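Local atomic coordinates of ORF10 (PDB entry 6RIW), a protein that probably forms carbon–carbon bonds on carrier-protein-bound acyl chains, as the ketosynthase–chain length factor part of a larger polyunsaturated fatty acid synthase. Residues 499-503 against 504-508; 514-518 against 519-523. All coordinates share one frame; numbering follows the deposited sequence.

Overall arrangement
Two neighbouring local folds of one chain illustrate how a peripheral segment is fixed by short-range contacts. Contact 1 is a loop turn within 499-508 and contact 2 the C-terminal end of helix 513-519; they follow in series, with centres about 15 Å apart, in the second ketosynthase-like unit, probably the chain length factor. Both are partly buried. Contact 1 rests on a leucine–tryptophan CH-pi packing and a turn bridged by a single water, contact 2 on backbone capping and aliphatic packing, and both lean on helix 699-706. They meet directly in a salt bridge from Lys523 NZ to Glu500 OE1 (2.9 Å) and in packing of Trp506 against Met516.

Contact 1: residues 499-503 against 504-508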
loop_
_atom_site.group_PDB
_atom_site.type_symbol
_atom_site.label_atom_id
_atom_site.label_comp_id
_atom_site.label_asym_id
_atom_site.label_seq_id
_atom_site.Cartn_x
_atom_site.Cartn_y
_atom_site.Cartn_z
ATOM N N ARG A 499 25.718 -6.308 -12.657
ATOM C CA ARG A 499 26.144 -5.567 -13.846
ATOM C C ARG A 499 26.271 -4.099 -13.473
ATOM O O ARG A 499 25.810 -3.662 -12.413
ATOM C CB ARG A 499 25.154 -5.732 -15.004
ATOM C CG ARG A 499 23.693 -5.344 -14.608
ATOM C CD ARG A 499 22.836 -4.949 -15.817
ATOM N NE ARG A 499 23.362 -3.761 -16.485
ATOM C CZ ARG A 499 22.990 -3.381 -17.709
ATOM N NH1 ARG A 499 22.098 -4.098 -18.383
ATOM N NH2 ARG A 499 23.497 -2.286 -18.253
ATOM N N GLU A 500 26.883 -3.321 -14.361
ATOM C CA GLU A 500 26.915 -1.893 -14.078
ATOM C C GLU A 500 25.552 -1.262 -14.358
ATOM O O GLU A 500 24.697 -1.823 -15.051
ATOM C CB GLU A 500 28.016 -1.209 -14.896
ATOM C CG GLU A 500 29.394 -1.812 -14.661
ATOM C CD GLU A 500 30.007 -1.529 -13.288
ATOM O OE1 GLU A 500 29.503 -0.665 -12.520
ATOM O OE2 GLU A 500 31.014 -2.205 -12.966
ATOM N N LEU A 501 25.360 -0.075 -13.803
ATOM C CA LEU A 501 24.082 0.619 -13.919
ATOM C C LEU A 501 23.703 0.853 -15.382
ATOM O O LEU A 501 24.498 1.421 -16.127
ATOM C CB LEU A 501 24.186 1.963 -13.191
ATOM C CG LEU A 501 22.905 2.810 -13.245
ATOM C CD1 LEU A 501 21.920 2.302 -12.228
ATOM C CD2 LEU A 501 23.236 4.286 -12.958
ATOM N N PRO A 502 22.510 0.443 -15.825
ATOM C CA PRO A 502 22.091 0.754 -17.200
ATOM C C PRO A 502 22.039 2.259 -17.402
ATOM O O PRO A 502 21.711 3.013 -16.487
ATOM C CB PRO A 502 20.693 0.129 -17.307
ATOM C CG PRO A 502 20.692 -0.953 -16.237
ATOM C CD PRO A 502 21.552 -0.423 -15.120
ATOM N N GLU A 503 22.357 2.690 -18.632
ATOM C CA GLU A 503 22.579 4.115 -18.888
ATOM C C GLU A 503 21.413 5.005 -18.473
ATOM O O GLU A 503 21.650 6.121 -17.995
ATOM C CB GLU A 503 22.908 4.342 -20.375
ATOM C CG GLU A 503 24.337 3.962 -20.637
ATOM C CD GLU A 503 25.003 4.769 -21.757
ATOM O OE1 GLU A 503 24.272 5.327 -22.621
ATOM O OE2 GLU A 503 26.264 4.810 -21.755
ATOM N N GLN A 504 20.167 4.569 -18.652
ATOM C CA GLN A 504 19.022 5.415 -18.322
ATOM C C GLN A 504 18.393 5.097 -16.969
ATOM O O GLN A 504 17.413 5.746 -16.585
ATOM C CB GLN A 504 17.952 5.279 -19.402
ATOM C CG GLN A 504 18.354 5.878 -20.745
ATOM C CD GLN A 504 17.324 5.530 -21.791
ATOM O OE1 GLN A 504 16.143 5.811 -21.611
ATOM N NE2 GLN A 504 17.757 4.896 -22.881
ATOM N N ARG A 505 18.927 4.129 -16.242
ATOM C CA ARG A 505 18.235 3.627 -15.057
ATOM C C ARG A 505 18.083 4.699 -13.970
ATOM O O ARG A 505 17.077 4.707 -13.252
ATOM C CB ARG A 505 18.983 2.412 -14.505
ATOM C CG ARG A 505 18.304 1.746 -13.272
ATOM C CD ARG A 505 17.045 0.969 -13.696
ATOM N NE ARG A 505 16.233 0.555 -12.544
ATOM C CZ ARG A 505 15.317 1.340 -11.978
ATOM N NH1 ARG A 505 15.115 2.590 -12.423
ATOM N NH2 ARG A 505 14.586 0.883 -10.957
ATOM N N TRP A 506 19.079 5.569 -13.789
ATOM C CA TRP A 506 18.958 6.693 -12.845
ATOM C C TRP A 506 18.723 8.033 -13.547
ATOM O O TRP A 506 18.959 9.098 -12.959
ATOM C CB TRP A 506 20.197 6.796 -11.951
ATOM C CG TRP A 506 20.337 5.693 -10.931
ATOM C CD1 TRP A 506 19.529 4.593 -10.776
ATOM C CD2 TRP A 506 21.362 5.588 -9.938
ATOM N NE1 TRP A 506 19.998 3.810 -9.719
ATOM C CE2 TRP A 506 21.126 4.403 -9.205
ATOM C CE3 TRP A 506 22.455 6.401 -9.584
ATOM C CZ2 TRP A 506 21.945 4.005 -8.137
ATOM C CZ3 TRP A 506 23.267 6.007 -8.518
ATOM C CH2 TRP A 506 23.016 4.812 -7.813
ATOM N N LYS A 507 18.235 8.008 -14.785
ATOM C CA LYS A 507 18.032 9.239 -15.553
ATOM C C LYS A 507 19.311 10.066 -15.600
ATOM O O LYS A 507 19.273 11.308 -15.644
ATOM C CB LYS A 507 16.861 10.063 -14.981
ATOM C CG LYS A 507 15.512 9.414 -15.175
ATOM C CD LYS A 507 14.342 10.297 -14.674
ATOM C CE LYS A 507 13.020 9.694 -15.157
ATOM N NZ LYS A 507 11.816 10.577 -14.981
ATOM N N GLY A 508 20.461 9.375 -15.600
ATOM C CA GLY A 508 21.753 10.019 -15.710
ATOM C C GLY A 508 22.238 10.687 -14.448
ATOM O O GLY A 508 23.307 11.301 -14.471
HETATM O O HOH W 1 21.226 6.719 -15.305
#
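Leu501 packs over the indole of Trp506, five residues on, and the chain between them doubles back to make this possible. Along the leucine, CB leads toward the 504-508 segment and CG comes beside Arg505 CB, at 4.1 Å. With CG anti to the backbone N (chi1 180°), the two methyls are carried onto the aromatic face. CD1 lies 3.6 Å from the centroid of the five-membered ring of Trp506, only 15° off the normal, a CH-pi contact; the same methyl touches Arg505 CB at 3.7 Å. CD2 stands over the outer side of the Trp506 CG-CD2 bond, 3.8 Å from Trp506 CD2, so both methyls meet the pyrrole side of the indole. Pro502 lies alongside the start of Arg505, its CD 3.9 Å from Arg505 CB.

The backbone turns accordingly. Arg505 N donates to Pro502 O (3.0 Å, N-H...O 164°), approaching from above the carbonyl plane. A type I beta turn follows from Gln504 to Lys507, and beside it a water donates to Glu503 O and accepts from Trp506 N and Gly508 N, bridging three backbone groups that do not bond to one another. Gly508 has the positive phi that glycine readily adopts.

In the wider fold, Arg505 forms salt bridges with Glu743 on strand 741-752 and with Glu587, while Trp506 donates a hydrogen bond from NE1 to Gly697 O and packs on Ile699 and Ile702. The loop between helices 484-492 and 513-519 is thus tied to strand 741-752 by a salt bridge and packed on helix 699-706.

Contact 2: residues 514-518 against 519-523; sequences NVMQS and LQLRK
Met516 and Leu521 are joined through the backbone where the helix 513-519 ends its last turn. Leu521 N donates to Met516 O (3.1 Å, 170°), while Gln520 N reaches Gln517 O (3.1 Å) from above the carbonyl plane. With the positive phi of Gln520 (57°), this pair of bonds makes a Schellman motif. One residue before Met516, Val515 O accepts from Leu519 N at 3.0 Å, and Asn514 O takes both Ser518 N and Ser518 OG, which come to it from opposite faces of its plane. A water links Ser518 O to Gln520 NE2.

Among the side chains, Met516 is folded at chi2 and chi3, which curls its CE methyl over the departing chain, 3.7 Å from Leu521 CB and 3.4 Å from Lys523 C. Leu519 runs beside Val515, pointing the same way, with CD1 3.9 Å from Val515 CG1 and CG 3.4 Å from Val515 O; it also packs on Thr703 of helix 699-706. Cut back to an alanine, Leu519 would probably leave a gap beside Val515 CG1 and lose its hold on Thr703.

Val515 touches Ile699 and, on helix 129-148 of the first ketosynthase-like unit, Leu136 and Val140. Leu521 rests on Ile702 and Gln706, so the capped end is seated along helix 699-706 before the chain runs on to strand 527-528.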
loop_
_atom_site.group_PDB
_atom_site.type_symbol
_atom_site.label_atom_id
_atom_site.label_comp_id
_atom_site.label_asym_id
_atom_site.label_seq_id
_atom_site.Cartn_x
_atom_site.Cartn_y
_atom_site.Cartn_z
ATOM N N ASN A 514 27.704 16.489 -7.561
ATOM C CA ASN A 514 27.162 16.965 -6.292
ATOM C C ASN A 514 26.229 15.929 -5.660
ATOM O O ASN A 514 26.299 15.671 -4.455
ATOM C CB ASN A 514 26.429 18.290 -6.495
ATOM C CG ASN A 514 27.381 19.448 -6.806
ATOM O OD1 ASN A 514 28.448 19.556 -6.215
ATOM N ND2 ASN A 514 26.999 20.305 -7.754
ATOM N N VAL A 515 25.345 15.329 -6.455
ATOM C CA VAL A 515 24.499 14.244 -5.945
ATOM C C VAL A 515 25.357 13.099 -5.409
ATOM O O VAL A 515 25.139 12.596 -4.300
ATOM C CB VAL A 515 23.541 13.763 -7.048
ATOM C CG1 VAL A 515 22.923 12.392 -6.669
ATOM C CG2 VAL A 515 22.455 14.825 -7.285
ATOM N N MET A 516 26.344 12.658 -6.192
ATOM C CA MET A 516 27.125 11.500 -5.754
ATOM C C MET A 516 27.963 11.824 -4.526
ATOM O O MET A 516 28.123 10.971 -3.647
ATOM C CB MET A 516 27.992 10.989 -6.906
ATOM C CG MET A 516 27.120 10.499 -8.083
ATOM S SD MET A 516 26.101 9.053 -7.675
ATOM C CE MET A 516 27.393 7.820 -7.836
ATOM N N GLN A 517 28.467 13.060 -4.425
ATOM C CA GLN A 517 29.166 13.469 -3.212
ATOM C C GLN A 517 28.244 13.439 -1.998
ATOM O O GLN A 517 28.652 13.003 -0.914
ATOM C CB GLN A 517 29.740 14.875 -3.398
ATOM C CG GLN A 517 30.653 15.322 -2.290
ATOM C CD GLN A 517 31.064 16.779 -2.459
ATOM O OE1 GLN A 517 31.634 17.391 -1.550
ATOM N NE2 GLN A 517 30.764 17.346 -3.633
ATOM N N SER A 518 27.001 13.913 -2.158
ATOM C CA SER A 518 26.050 13.897 -1.041
ATOM C C SER A 518 25.729 12.472 -0.609
ATOM O O SER A 518 25.594 12.192 0.590
ATOM C CB SER A 518 24.763 14.628 -1.411
ATOM O OG SER A 518 25.024 15.991 -1.693
ATOM N N LEU A 519 25.618 11.551 -1.576
ATOM C CA LEU A 519 25.345 10.152 -1.292
ATOM C C LEU A 519 26.583 9.384 -0.836
ATOM O O LEU A 519 26.456 8.215 -0.467
ATOM C CB LEU A 519 24.746 9.481 -2.540
ATOM C CG LEU A 519 23.392 10.038 -3.011
ATOM C CD1 LEU A 519 22.942 9.317 -4.300
ATOM C CD2 LEU A 519 22.363 9.814 -1.905
ATOM N N GLN A 520 27.760 10.014 -0.849
ATOM C CA GLN A 520 29.021 9.362 -0.474
ATOM C C GLN A 520 29.285 8.121 -1.327
ATOM O O GLN A 520 29.783 7.097 -0.849
ATOM C CB GLN A 520 29.037 9.036 1.018
ATOM C CG GLN A 520 28.819 10.295 1.831
ATOM C CD GLN A 520 28.876 10.051 3.317
ATOM O OE1 GLN A 520 28.816 8.909 3.777
ATOM N NE2 GLN A 520 28.985 11.128 4.080
ATOM N N LEU A 521 28.980 8.231 -2.611
ATOM C CA LEU A 521 29.185 7.156 -3.581
ATOM C C LEU A 521 30.256 7.566 -4.581
ATOM O O LEU A 521 30.148 8.630 -5.214
ATOM C CB LEU A 521 27.883 6.857 -4.341
ATOM C CG LEU A 521 26.750 6.120 -3.612
ATOM C CD1 LEU A 521 25.480 6.110 -4.465
ATOM C CD2 LEU A 521 27.197 4.697 -3.293
ATOM N N ARG A 522 31.256 6.701 -4.767
ATOM C CA ARG A 522 32.219 6.930 -5.838
ATOM C C ARG A 522 31.642 6.591 -7.203
ATOM O O ARG A 522 32.033 7.191 -8.211
ATOM C CB ARG A 522 33.487 6.109 -5.582
ATOM C CG ARG A 522 33.926 6.089 -4.119
ATOM C CD ARG A 522 35.359 5.568 -3.961
ATOM N NE ARG A 522 36.349 6.540 -4.431
ATOM C CZ ARG A 522 36.940 7.457 -3.665
ATOM N NH1 ARG A 522 36.657 7.539 -2.369
ATOM N NH2 ARG A 522 37.824 8.293 -4.198
ATOM N N LYS A 523 30.708 5.644 -7.257
ATOM C CA LYS A 523 30.106 5.196 -8.504
ATOM C C LYS A 523 28.727 4.657 -8.165
ATOM O O LYS A 523 28.437 4.369 -7.000
ATOM C CB LYS A 523 30.959 4.102 -9.184
ATOM C CG LYS A 523 31.123 2.836 -8.322
ATOM C CD LYS A 523 31.968 1.764 -9.021
ATOM C CE LYS A 523 31.287 1.249 -10.289
ATOM N NZ LYS A 523 30.322 0.196 -9.910
HETATM O O HOH W 2 27.537 13.454 2.481
#